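Local coordinates for delta-1-pyrroline-5-carboxylate dehydrogenase, mitochondrial (Mus musculus, PDB 4E3X), which catalyses the irreversible NAD-dependent oxidation of glutamate gamma-semialdehyde, which forms from delta-1-pyrroline-5-carboxylate, to glutamate in proline breakdown, at residues B[467-470]-B[471-475]. Numbering follows the deposited sequence.
Sequences LKLV and DSTTS. Unlike the reference sequence in segment 467-470: Lys468 (reference Gln).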
# COMPACT_ATOMS: atom_id res chain seq x y z
N LEU B 467 0.67 15.19 28.48
CA LEU B 467 1.08 14.35 27.36
C LEU B 467 -0.11 13.60 26.76
O LEU B 467 -0.21 13.48 25.54
CB LEU B 467 2.18 13.37 27.78
CG LEU B 467 3.59 13.96 27.93
CD1 LEU B 467 4.52 13.00 28.66
CD2 LEU B 467 4.18 14.36 26.58
N LYS B 468 -1.01 13.10 27.60
CA LYS B 468 -2.21 12.45 27.07
C LYS B 468 -3.07 13.42 26.26
O LYS B 468 -3.59 13.07 25.20
CB LYS B 468 -3.02 11.78 28.19
CG LYS B 468 -2.31 10.60 28.81
CD LYS B 468 -3.18 9.93 29.86
CE LYS B 468 -2.58 8.60 30.31
NZ LYS B 468 -1.25 8.78 30.95
N LEU B 469 -3.19 14.65 26.74
CA LEU B 469 -3.91 15.68 25.99
C LEU B 469 -3.25 16.00 24.66
O LEU B 469 -3.94 16.21 23.66
CB LEU B 469 -4.08 16.95 26.83
CG LEU B 469 -5.03 16.80 28.02
CD1 LEU B 469 -5.14 18.11 28.78
CD2 LEU B 469 -6.39 16.31 27.56
N VAL B 470 -1.92 16.04 24.63
CA VAL B 470 -1.22 16.29 23.37
C VAL B 470 -1.66 15.24 22.34
O VAL B 470 -1.95 15.55 21.19
CB VAL B 470 0.32 16.25 23.53
CG1 VAL B 470 1.00 16.35 22.17
CG2 VAL B 470 0.79 17.36 24.46
N ASP B 471 -1.75 14.00 22.80
CA ASP B 471 -2.09 12.88 21.95
C ASP B 471 -3.57 12.83 21.52
O ASP B 471 -3.86 12.40 20.40
CB ASP B 471 -1.70 11.59 22.68
CG ASP B 471 -2.11 10.35 21.92
OD1 ASP B 471 -1.56 10.10 20.83
OD2 ASP B 471 -2.97 9.62 22.42
N SER B 472 -4.48 13.25 22.39
CA SER B 472 -5.91 13.04 22.16
C SER B 472 -6.69 14.26 21.67
O SER B 472 -7.82 14.13 21.21
CB SER B 472 -6.58 12.52 23.43
OG SER B 472 -6.65 13.55 24.39
N THR B 473 -6.09 15.44 21.78
CA THR B 473 -6.84 16.68 21.53
C THR B 473 -7.27 16.85 20.07
O THR B 473 -8.39 17.28 19.79
CB THR B 473 -6.07 17.92 22.01
OG1 THR B 473 -5.98 17.87 23.44
CG2 THR B 473 -6.78 19.20 21.60
N THR B 474 -6.39 16.48 19.14
CA THR B 474 -6.67 16.71 17.73
C THR B 474 -6.95 15.42 16.98
O THR B 474 -6.81 14.32 17.53
CB THR B 474 -5.50 17.44 17.01
OG1 THR B 474 -4.51 16.48 16.60
CG2 THR B 474 -4.89 18.50 17.92
N SER B 475 -7.34 15.55 15.72
CA SER B 475 -7.61 14.39 14.89
C SER B 475 -6.38 13.98 14.07
O SER B 475 -6.43 13.02 13.31
CB SER B 475 -8.76 14.69 13.94
OG SER B 475 -8.36 15.65 12.98
O HOH W 1 -3.73 15.24 19.09
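Thr473 closes back on Leu469 near the C-terminal end of helix 463-472, in the aldehyde dehydrogenase fold. The helix leads into strand 476-483 of the large mixed sheet. Two regular i to i+4 bonds run through this part of the helix. Asp471 N donates to Leu467 O (3.2 Å), and Ser472 N donates to Lys468 O (3.0 Å). The third carbonyl, Leu469 O, is gripped twice by one residue. Thr473 N donates to Leu469 O at 3.0 Å.

The side chain of Thr473 supplies the other grip. Thr473 CB lies 3.2 Å from Leu469 O. Chi1 of -67° sets OG1 beside the backbone N, which brings OG1 within bonding distance of Leu469 O. Thr473 OG1 then donates to Leu469 O at 2.6 Å, from above the carbonyl plane and on the face opposite to Thr473 N. Thr473 OG1 also stands 4.0 Å from Leu469 CB. A valine here would lack the hydroxyl, so Leu469 O would probably lose its side-chain donor.

Asp471 OD1 forms a salt bridge with Arg524, which ties the helix end to strand 523-524. On the buried side, Val470 packs against Phe320 and Phe322 of strand 319-323 and Tyr355 of strand 351-357. Arg353 donates a hydrogen bond to Val470 O.

One water bridges the helix end and the turn that follows. The water lies 2.8 Å from Val470 O and accepts from Thr474 N, with the water oxygen 2.9 Å from Thr474 N.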